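Local coordinates for protein peroxisomal acyl-coenzyme A oxidase 1 (Arabidopsis thaliana, PDB 1W07) that catalyses the FAD-dependent desaturation of long- and medium-chain acyl-CoAs to 2-trans-enoyl-CoAs in peroxisomes, passing the electrons to oxygen to give hydrogen peroxide, at residues B[53-58]-B[630-635]; B[304-309]-B[624-629]; B[335-340]-B[392-397]. The protein carries 1 engineered substitution. One frame throughout, in Å; residues are numbered along the deposited sequence.

Interaction 1 (B[53-58]-B[630-635])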
loop_
_atom_site.group_PDB
_atom_site.type_symbol
_atom_site.label_atom_id
_atom_site.label_comp_id
_atom_site.label_asym_id
_atom_site.label_seq_id
_atom_site.Cartn_x
_atom_site.Cartn_y
_atom_site.Cartn_z
ATOM N N ARG B 53 -9.865 0.123 -19.375
ATOM C CA ARG B 53 -9.163 1.337 -18.999
ATOM C C ARG B 53 -7.640 1.192 -18.935
ATOM O O ARG B 53 -6.912 2.103 -19.338
ATOM C CB ARG B 53 -9.723 1.827 -17.663
ATOM C CG ARG B 53 -9.313 3.217 -17.269
ATOM C CD ARG B 53 -9.835 3.521 -15.877
ATOM N NE ARG B 53 -11.237 3.902 -15.862
ATOM C CZ ARG B 53 -11.990 3.921 -14.765
ATOM N NH1 ARG B 53 -11.472 3.558 -13.603
ATOM N NH2 ARG B 53 -13.253 4.330 -14.825
ATOM N N ALA B 54 -7.164 0.049 -18.447
ATOM C CA ALA B 54 -5.730 -0.201 -18.344
ATOM C C ALA B 54 -5.070 -0.515 -19.688
ATOM O O ALA B 54 -3.848 -0.599 -19.774
ATOM C CB ALA B 54 -5.464 -1.338 -17.357
ATOM N N ARG B 55 -5.863 -0.689 -20.736
ATOM C CA ARG B 55 -5.300 -0.979 -22.048
ATOM C C ARG B 55 -5.239 0.280 -22.936
ATOM O O ARG B 55 -4.961 0.204 -24.131
ATOM C CB ARG B 55 -6.121 -2.077 -22.735
ATOM C CG ARG B 55 -5.983 -3.458 -22.093
ATOM C CD ARG B 55 -6.650 -4.514 -22.956
ATOM N NE ARG B 55 -8.101 -4.443 -22.862
ATOM C CZ ARG B 55 -8.808 -5.002 -21.885
ATOM N NH1 ARG B 55 -8.196 -5.676 -20.919
ATOM N NH2 ARG B 55 -10.128 -4.882 -21.874
ATOM N N LEU B 56 -5.481 1.445 -22.348
ATOM C CA LEU B 56 -5.471 2.692 -23.112
ATOM C C LEU B 56 -4.225 3.521 -22.832
ATOM O O LEU B 56 -3.692 3.475 -21.725
ATOM C CB LEU B 56 -6.730 3.510 -22.778
ATOM C CG LEU B 56 -8.100 2.872 -23.084
ATOM C CD1 LEU B 56 -9.197 3.690 -22.409
ATOM C CD2 LEU B 56 -8.332 2.784 -24.598
ATOM N N SER B 57 -3.742 4.261 -23.832
ATOM C CA SER B 57 -2.577 5.119 -23.623
ATOM C C SER B 57 -3.085 6.350 -22.881
ATOM O O SER B 57 -4.298 6.538 -22.760
ATOM C CB SER B 57 -1.965 5.554 -24.963
ATOM O OG SER B 57 -2.889 6.356 -25.717
ATOM N N ARG B 58 -2.172 7.175 -22.373
ATOM C CA ARG B 58 -2.557 8.395 -21.663
ATOM C C ARG B 58 -3.516 9.190 -22.542
ATOM O O ARG B 58 -4.616 9.543 -22.117
ATOM C CB ARG B 58 -1.326 9.257 -21.351
ATOM C CG ARG B 58 -1.611 10.492 -20.469
ATOM C CD ARG B 58 -1.632 10.142 -18.981
ATOM N NE ARG B 58 -2.430 11.072 -18.170
ATOM C CZ ARG B 58 -2.039 12.269 -17.724
ATOM N NH1 ARG B 58 -0.823 12.755 -17.975
ATOM N NH2 ARG B 58 -2.888 12.995 -17.008
ATOM N N PHE B 630 -9.434 -16.146 -17.221
ATOM C CA PHE B 630 -8.912 -16.607 -18.499
ATOM C C PHE B 630 -9.462 -15.714 -19.607
ATOM O O PHE B 630 -8.728 -15.254 -20.472
ATOM C CB PHE B 630 -9.298 -18.083 -18.726
ATOM C CG PHE B 630 -8.819 -18.644 -20.040
ATOM C CD1 PHE B 630 -7.458 -18.718 -20.326
ATOM C CD2 PHE B 630 -9.728 -19.063 -21.009
ATOM C CE1 PHE B 630 -7.013 -19.197 -21.558
ATOM C CE2 PHE B 630 -9.293 -19.545 -22.247
ATOM C CZ PHE B 630 -7.930 -19.609 -22.520
ATOM N N GLU B 631 -10.760 -15.454 -19.565
ATOM C CA GLU B 631 -11.405 -14.594 -20.554
ATOM C C GLU B 631 -10.744 -13.216 -20.626
ATOM O O GLU B 631 -10.521 -12.674 -21.710
ATOM C CB GLU B 631 -12.885 -14.433 -20.204
ATOM C CG GLU B 631 -13.689 -13.643 -21.218
ATOM C CD GLU B 631 -15.130 -13.426 -20.787
ATOM O OE1 GLU B 631 -15.836 -14.414 -20.468
ATOM O OE2 GLU B 631 -15.565 -12.256 -20.777
ATOM N N GLU B 632 -10.441 -12.636 -19.468
ATOM C CA GLU B 632 -9.817 -11.320 -19.457
ATOM C C GLU B 632 -8.403 -11.339 -20.004
ATOM O O GLU B 632 -8.013 -10.431 -20.741
ATOM C CB GLU B 632 -9.807 -10.735 -18.045
ATOM C CG GLU B 632 -11.141 -10.176 -17.622
ATOM C CD GLU B 632 -11.619 -9.047 -18.520
ATOM O OE1 GLU B 632 -12.796 -9.089 -18.925
ATOM O OE2 GLU B 632 -10.836 -8.114 -18.809
ATOM N N ALA B 633 -7.638 -12.367 -19.651
ATOM C CA ALA B 633 -6.256 -12.469 -20.119
ATOM C C ALA B 633 -6.175 -12.373 -21.628
ATOM O O ALA B 633 -5.287 -11.717 -22.167
ATOM C CB ALA B 633 -5.636 -13.778 -19.653
ATOM N N LEU B 634 -7.106 -13.034 -22.307
ATOM C CA LEU B 634 -7.129 -13.031 -23.768
ATOM C C LEU B 634 -7.294 -11.628 -24.373
ATOM O O LEU B 634 -6.892 -11.404 -25.514
ATOM C CB LEU B 634 -8.252 -13.945 -24.264
ATOM C CG LEU B 634 -8.230 -15.386 -23.742
ATOM C CD1 LEU B 634 -9.419 -16.161 -24.320
ATOM C CD2 LEU B 634 -6.907 -16.056 -24.110
ATOM N N LYS B 635 -7.872 -10.697 -23.610
ATOM C CA LYS B 635 -8.083 -9.332 -24.096
ATOM C C LYS B 635 -6.824 -8.479 -24.087
ATOM O O LYS B 635 -6.785 -7.421 -24.708
ATOM C CB LYS B 635 -9.160 -8.617 -23.268
ATOM C CG LYS B 635 -10.554 -9.228 -23.351
ATOM C CD LYS B 635 -11.510 -8.483 -22.423
ATOM C CE LYS B 635 -12.859 -9.177 -22.312
ATOM N NZ LYS B 635 -13.723 -8.485 -21.311
HETATM O O HOH W 1 -12.066 -5.818 -20.150
#
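Arg55 lies across Lys635, and this pairing supplies most of the 129 Å² buried between the loop 53-58 and the helical segment 630-635. The approach is van der Waals packing, with no hydrogen bond across the segments. Lys635 CB sits over the centre of the Arg55 guanidinium, 3.8 Å above its plane, so the aliphatic root of one cationic side chain covers a face of the other. Farther back along the arginine, CD comes within 3.4 Å of Lys635 O. The bend of the Arg55 chain at chi3 (-74°) turns the flat group over the lysine stem instead of letting it run straight on past the helix.

Glu632 has a smaller share. Its OE2 lies 4.2 Å from Arg55 NH1, beyond salt-bridge range, and the guanidinium and carboxylate planes are inclined by 33°. The charges probably still attract at this separation, but the hydrogen-bonded link runs through a water: in the guanidinium plane it accepts from Arg55 NH2 at 2.8 Å, and it donates to Glu632 OE2 at 2.9 Å. A weak bond from Lys635 NZ reaches the same water.

The lysine's main ionic partner lies within its own helix. Lys635 NZ binds Glu632 OE1 at 2.6 Å on the syn side, although 31° out of the carboxylate plane. This neutralising partner probably eases the approach of the two cations, whose Arg55 NH2 and Lys635 NZ stay 5.1 Å apart.

Arg55 also packs on Pro637, while Glu632 touches Val617. The whole is a surface contact, remote from the flavin sites, in which an i to i+3 glutamate-lysine salt bridge on helix 625-635 meets, through water, the loop leading into helix 58-78 of the N-terminal acyl-CoA oxidase region.

Interaction 2 (B[304-309]-B[624-629])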
loop_
_atom_site.group_PDB
_atom_site.type_symbol
_atom_site.label_atom_id
_atom_site.label_comp_id
_atom_site.label_asym_id
_atom_site.label_seq_id
_atom_site.Cartn_x
_atom_site.Cartn_y
_atom_site.Cartn_z
ATOM N N THR B 304 -13.943 -10.323 0.161
ATOM C CA THR B 304 -14.864 -11.250 0.831
ATOM C C THR B 304 -15.386 -12.310 -0.143
ATOM O O THR B 304 -15.356 -13.502 0.160
ATOM C CB THR B 304 -16.070 -10.493 1.506
ATOM O OG1 THR B 304 -15.575 -9.599 2.508
ATOM C CG2 THR B 304 -17.010 -11.479 2.182
ATOM N N ARG B 305 -15.850 -11.895 -1.317
ATOM C CA ARG B 305 -16.352 -12.872 -2.276
ATOM C C ARG B 305 -15.234 -13.796 -2.739
ATOM O O ARG B 305 -15.395 -15.019 -2.748
ATOM C CB ARG B 305 -17.001 -12.159 -3.471
ATOM C CG ARG B 305 -18.292 -11.422 -3.118
ATOM C CD ARG B 305 -18.858 -10.695 -4.325
ATOM N NE ARG B 305 -20.173 -10.127 -4.049
ATOM C CZ ARG B 305 -20.768 -9.210 -4.798
ATOM N NH1 ARG B 305 -21.966 -8.757 -4.459
ATOM N NH2 ARG B 305 -20.163 -8.740 -5.877
ATOM N N TYR B 306 -14.087 -13.233 -3.118
ATOM C CA TYR B 306 -13.000 -14.100 -3.545
ATOM C C TYR B 306 -12.551 -15.055 -2.433
ATOM O O TYR B 306 -12.135 -16.178 -2.714
ATOM C CB TYR B 306 -11.807 -13.283 -4.014
ATOM C CG TYR B 306 -10.696 -14.151 -4.548
ATOM C CD1 TYR B 306 -10.852 -14.858 -5.744
ATOM C CD2 TYR B 306 -9.491 -14.283 -3.857
ATOM C CE1 TYR B 306 -9.832 -15.669 -6.236
ATOM C CE2 TYR B 306 -8.469 -15.094 -4.342
ATOM C CZ TYR B 306 -8.643 -15.780 -5.526
ATOM O OH TYR B 306 -7.627 -16.578 -6.000
ATOM N N SER B 307 -12.618 -14.612 -1.178
ATOM C CA SER B 307 -12.203 -15.452 -0.046
ATOM C C SER B 307 -13.141 -16.645 0.124
ATOM O O SER B 307 -12.747 -17.688 0.640
ATOM C CB SER B 307 -12.181 -14.647 1.254
ATOM O OG SER B 307 -11.161 -13.657 1.244
ATOM N N ALA B 308 -14.382 -16.475 -0.308
ATOM C CA ALA B 308 -15.383 -17.534 -0.219
ATOM C C ALA B 308 -15.251 -18.491 -1.402
ATOM O O ALA B 308 -15.651 -19.653 -1.318
ATOM C CB ALA B 308 -16.778 -16.934 -0.188
ATOM N N VAL B 309 -14.692 -17.997 -2.503
ATOM C CA VAL B 309 -14.510 -18.827 -3.695
ATOM C C VAL B 309 -13.180 -19.574 -3.634
ATOM O O VAL B 309 -13.114 -20.769 -3.919
ATOM C CB VAL B 309 -14.520 -17.976 -4.992
ATOM C CG1 VAL B 309 -14.045 -18.814 -6.167
ATOM C CG2 VAL B 309 -15.923 -17.444 -5.268
ATOM N N ASN B 624 -17.936 -16.646 -10.455
ATOM C CA ASN B 624 -17.373 -17.392 -11.587
ATOM C C ASN B 624 -16.002 -16.784 -11.928
ATOM O O ASN B 624 -15.778 -16.254 -13.007
ATOM C CB ASN B 624 -18.353 -17.301 -12.778
ATOM C CG ASN B 624 -18.037 -18.299 -13.882
ATOM O OD1 ASN B 624 -17.564 -19.400 -13.615
ATOM N ND2 ASN B 624 -18.322 -17.923 -15.126
ATOM N N VAL B 625 -15.081 -16.886 -10.974
ATOM C CA VAL B 625 -13.755 -16.291 -11.084
ATOM C C VAL B 625 -12.773 -16.849 -12.118
ATOM O O VAL B 625 -12.344 -16.141 -13.039
ATOM C CB VAL B 625 -13.039 -16.317 -9.687
ATOM C CG1 VAL B 625 -11.683 -15.619 -9.756
ATOM C CG2 VAL B 625 -13.917 -15.637 -8.651
ATOM N N TYR B 626 -12.407 -18.107 -11.956
ATOM C CA TYR B 626 -11.401 -18.691 -12.822
ATOM C C TYR B 626 -11.697 -18.581 -14.303
ATOM O O TYR B 626 -10.840 -18.159 -15.076
ATOM C CB TYR B 626 -11.137 -20.133 -12.389
ATOM C CG TYR B 626 -10.642 -20.214 -10.952
ATOM C CD1 TYR B 626 -11.159 -21.158 -10.070
ATOM C CD2 TYR B 626 -9.676 -19.324 -10.470
ATOM C CE1 TYR B 626 -10.733 -21.223 -8.741
ATOM C CE2 TYR B 626 -9.241 -19.374 -9.138
ATOM C CZ TYR B 626 -9.777 -20.326 -8.279
ATOM O OH TYR B 626 -9.381 -20.371 -6.962
ATOM N N PRO B 627 -12.911 -18.952 -14.722
ATOM C CA PRO B 627 -13.201 -18.853 -16.150
ATOM C C PRO B 627 -13.077 -17.411 -16.635
ATOM O O PRO B 627 -12.574 -17.165 -17.726
ATOM C CB PRO B 627 -14.627 -19.393 -16.252
ATOM C CG PRO B 627 -14.663 -20.424 -15.152
ATOM C CD PRO B 627 -13.969 -19.703 -14.017
ATOM N N LYS B 628 -13.510 -16.463 -15.812
ATOM C CA LYS B 628 -13.457 -15.055 -16.192
ATOM C C LYS B 628 -12.051 -14.477 -16.196
ATOM O O LYS B 628 -11.779 -13.502 -16.897
ATOM C CB LYS B 628 -14.363 -14.232 -15.281
ATOM C CG LYS B 628 -15.852 -14.534 -15.492
ATOM C CD LYS B 628 -16.306 -14.032 -16.866
ATOM C CE LYS B 628 -17.749 -14.417 -17.211
ATOM N NZ LYS B 628 -18.149 -13.848 -18.542
ATOM N N LEU B 629 -11.155 -15.072 -15.415
ATOM C CA LEU B 629 -9.771 -14.614 -15.380
ATOM C C LEU B 629 -9.143 -14.944 -16.726
ATOM O O LEU B 629 -8.412 -14.136 -17.293
ATOM C CB LEU B 629 -8.981 -15.312 -14.269
ATOM C CG LEU B 629 -8.988 -14.657 -12.874
ATOM C CD1 LEU B 629 -8.322 -15.581 -11.855
ATOM C CD2 LEU B 629 -8.260 -13.314 -12.928
#
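Val625 of the segment 624-629 meets two residues of helix 278-309 with its two methyl groups. Its CG1, anti to the backbone N (chi1 -176°), comes to 4.0 Å from Tyr306 CE1 and approaches the ring at its edge, near the ring plane rather than over a face. Its CG2 turns to Val309 and stands 4.0 Å from CG1 of that residue. One branched side chain thus serves both a ring edge and a methyl group, on residues three apart in the sequence of helix 278-309, at the place where the backbones come nearest: the CA atoms of Val309 and Val625 are 7.8 Å apart.

Tyr626 follows and reaches across with the far end of its ring. Its OH lies 4.3 Å from Tyr306 OH, too distant for a hydrogen bond between them; the hydroxyl instead bonds NH1 of Arg310, an FAD-binding residue just past the segment 304-309. The same tyrosine packs on Thr170 of the second subunit.

Farther along, Leu629 packs on Leu140 of the second subunit.

The short helical axes approach no closer than 12.6 Å and make an angle of 109°, so side chains alone span the gap. With 206 Å² buried and no hydrogen bond between the segments, the adhesion is apolar, through valine methyls and a tyrosine edge. The specific polar link is made next door, between Tyr626 and Arg310, which ties helix 625-635 to the flavin-binding region.

Interaction 3 (B[335-340]-B[392-397])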
loop_
_atom_site.group_PDB
_atom_site.type_symbol
_atom_site.label_atom_id
_atom_site.label_comp_id
_atom_site.label_asym_id
_atom_site.label_seq_id
_atom_site.Cartn_x
_atom_site.Cartn_y
_atom_site.Cartn_z
ATOM N N PHE B 335 -12.430 -9.217 8.274
ATOM C CA PHE B 335 -13.594 -8.803 9.048
ATOM C C PHE B 335 -13.460 -7.442 9.735
ATOM O O PHE B 335 -14.442 -6.711 9.844
ATOM C CB PHE B 335 -13.969 -9.898 10.052
ATOM C CG PHE B 335 -14.516 -11.153 9.401
ATOM C CD1 PHE B 335 -14.857 -12.252 10.188
ATOM C CD2 PHE B 335 -14.692 -11.242 8.017
ATOM C CE1 PHE B 335 -15.360 -13.414 9.613
ATOM C CE2 PHE B 335 -15.202 -12.413 7.424
ATOM C CZ PHE B 335 -15.534 -13.500 8.234
ATOM N N PRO B 336 -12.256 -7.086 10.213
ATOM C CA PRO B 336 -12.127 -5.767 10.841
ATOM C C PRO B 336 -12.358 -4.689 9.768
ATOM O O PRO B 336 -12.899 -3.619 10.056
ATOM C CB PRO B 336 -10.693 -5.786 11.376
ATOM C CG PRO B 336 -10.500 -7.250 11.741
ATOM C CD PRO B 336 -11.093 -7.934 10.523
ATOM N N LEU B 337 -11.976 -4.971 8.520
ATOM C CA LEU B 337 -12.184 -4.001 7.431
ATOM C C LEU B 337 -13.662 -3.919 7.036
ATOM O O LEU B 337 -14.174 -2.851 6.664
ATOM C CB LEU B 337 -11.344 -4.386 6.219
ATOM C CG LEU B 337 -9.820 -4.418 6.454
ATOM C CD1 LEU B 337 -9.147 -4.745 5.139
ATOM C CD2 LEU B 337 -9.335 -3.078 7.002
ATOM N N LEU B 338 -14.348 -5.052 7.100
ATOM C CA LEU B 338 -15.777 -5.082 6.813
ATOM C C LEU B 338 -16.448 -4.275 7.917
ATOM O O LEU B 338 -17.300 -3.439 7.656
ATOM C CB LEU B 338 -16.276 -6.526 6.822
ATOM C CG LEU B 338 -17.793 -6.729 6.836
ATOM C CD1 LEU B 338 -18.443 -6.085 5.607
ATOM C CD2 LEU B 338 -18.067 -8.225 6.887
ATOM N N ALA B 339 -16.054 -4.509 9.161
ATOM C CA ALA B 339 -16.637 -3.759 10.279
ATOM C C ALA B 339 -16.364 -2.249 10.141
ATOM O O ALA B 339 -17.242 -1.423 10.431
ATOM C CB ALA B 339 -16.081 -4.268 11.610
ATOM N N SER B 340 -15.151 -1.898 9.695
ATOM C CA SER B 340 -14.740 -0.499 9.513
ATOM C C SER B 340 -15.532 0.178 8.404
ATOM O O SER B 340 -15.796 1.379 8.469
ATOM C CB SER B 340 -13.243 -0.397 9.180
ATOM O OG SER B 340 -12.405 -0.826 10.246
ATOM N N ILE B 392 -7.587 -1.129 1.661
ATOM C CA ILE B 392 -7.734 -1.498 0.261
ATOM C C ILE B 392 -6.544 -2.332 -0.184
ATOM O O ILE B 392 -6.730 -3.333 -0.874
ATOM C CB ILE B 392 -7.824 -0.258 -0.656
ATOM C CG1 ILE B 392 -9.117 0.503 -0.372
ATOM C CG2 ILE B 392 -7.743 -0.692 -2.149
ATOM C CD1 ILE B 392 -9.175 1.847 -1.062
ATOM N N GLU B 393 -5.330 -1.925 0.192
ATOM C CA GLU B 393 -4.145 -2.679 -0.184
ATOM C C GLU B 393 -4.138 -4.034 0.519
ATOM O O GLU B 393 -3.679 -5.036 -0.041
ATOM C CB GLU B 393 -2.856 -1.888 0.134
ATOM C CG GLU B 393 -1.573 -2.752 0.115
ATOM C CD GLU B 393 -1.345 -3.513 -1.197
ATOM O OE1 GLU B 393 -0.503 -4.444 -1.216
ATOM O OE2 GLU B 393 -1.983 -3.182 -2.218
ATOM N N GLU B 394 -4.645 -4.073 1.745
ATOM C CA GLU B 394 -4.693 -5.326 2.494
ATOM C C GLU B 394 -5.690 -6.284 1.831
ATOM O O GLU B 394 -5.498 -7.509 1.840
ATOM C CB GLU B 394 -5.109 -5.059 3.933
ATOM C CG GLU B 394 -5.247 -6.308 4.798
ATOM C CD GLU B 394 -3.927 -7.062 5.053
ATOM O OE1 GLU B 394 -4.003 -8.132 5.682
ATOM O OE2 GLU B 394 -2.837 -6.609 4.644
ATOM N N CYS B 395 -6.749 -5.740 1.240
ATOM C CA CYS B 395 -7.720 -6.599 0.575
ATOM C C CYS B 395 -7.063 -7.201 -0.648
ATOM O O CYS B 395 -7.396 -8.318 -1.043
ATOM C CB CYS B 395 -8.970 -5.811 0.176
ATOM S SG CYS B 395 -10.086 -5.439 1.548
ATOM N N ARG B 396 -6.125 -6.469 -1.249
ATOM C CA ARG B 396 -5.454 -6.998 -2.422
ATOM C C ARG B 396 -4.594 -8.195 -2.001
ATOM O O ARG B 396 -4.616 -9.239 -2.658
ATOM C CB ARG B 396 -4.610 -5.913 -3.102
ATOM C CG ARG B 396 -4.072 -6.322 -4.477
ATOM C CD ARG B 396 -3.035 -5.333 -4.961
ATOM N NE ARG B 396 -1.881 -5.357 -4.068
ATOM C CZ ARG B 396 -1.035 -6.378 -3.973
ATOM N NH1 ARG B 396 -1.180 -7.456 -4.741
ATOM N NH2 ARG B 396 -0.064 -6.338 -3.080
ATOM N N LYS B 397 -3.863 -8.064 -0.891
ATOM C CA LYS B 397 -3.021 -9.150 -0.406
ATOM C C LYS B 397 -3.874 -10.352 -0.000
ATOM O O LYS B 397 -3.437 -11.505 -0.091
ATOM C CB LYS B 397 -2.184 -8.694 0.798
ATOM C CG LYS B 397 -1.122 -7.640 0.467
ATOM C CD LYS B 397 -0.033 -7.631 1.543
ATOM C CE LYS B 397 1.090 -6.655 1.194
ATOM N NZ LYS B 397 0.656 -5.232 1.284
#
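Leu337 and Cys395 join two long helices, 328-363 and 370-398, of the C-terminal helical bundle that follows the middle beta domain in the acyl-CoA dehydrogenase and oxidase fold. The contact as a whole is small, with 105 Å² buried between the segments. Its close part is one pair: Leu337 CD1 stands 3.8 Å from Cys395 SG, where the CA atoms of the same two residues, the nearest across the segments, are 8.6 Å apart. The leucine spans that gap with CG beside its own backbone N (chi1 -61°) and the branch beyond it extended to the other methyl (chi2 -177°), which carries CD1 to the sulfur. Both residues also pack on helix 278-309, Leu337 on Val300 and Cys395 on Ala303; three helices therefore converge here.

The other side is looser. Leu337 CD1 reaches Glu394 at CG, 4.2 Å away, and touches only the aliphatic part of the glutamate. The carboxylate turns off to a salt bridge with Arg333, and may help to orient that residue for the flavin it binds. Both Leu337 and Glu394 are partly exposed.

Each helix also carries bonds of its own. Helix 328-363 is kinked at Pro336 and Leu337, and Pro336 O accepts from both Ser340 N and Ser340 OG, which come from opposite faces of its carbonyl plane. On the other helix, Arg396 grips Glu393 side-on, with NE to OE2 at 2.9 Å and NH2 to OE1 at 2.7 Å. Lys397, which lines the FAD pocket, completes the network: its NZ meets the anti lone pair of Glu393 OE1 at 2.9 Å, while Arg396 NH2 takes the syn one.

Overall arrangement
The three contacts are nested along the chain: interaction 3 closes within the loop of interaction 2, and that within the loop of interaction 1. Interactions 1 and 2 use successive parts of helix 625-635, their centres about 19 Å apart, so this late helix is joined to the N-terminal region at one end and to helix 278-309 at the other. Interaction 3 lies about 17 Å from interaction 2 and about 26 Å from interaction 1, centre to centre; its helix 328-363 is the next after 278-309. Interactions 2 and 3 adjoin FAD-binding residues, and all three sites touch the second subunit, consistent with flavin pockets built near the dimer interface.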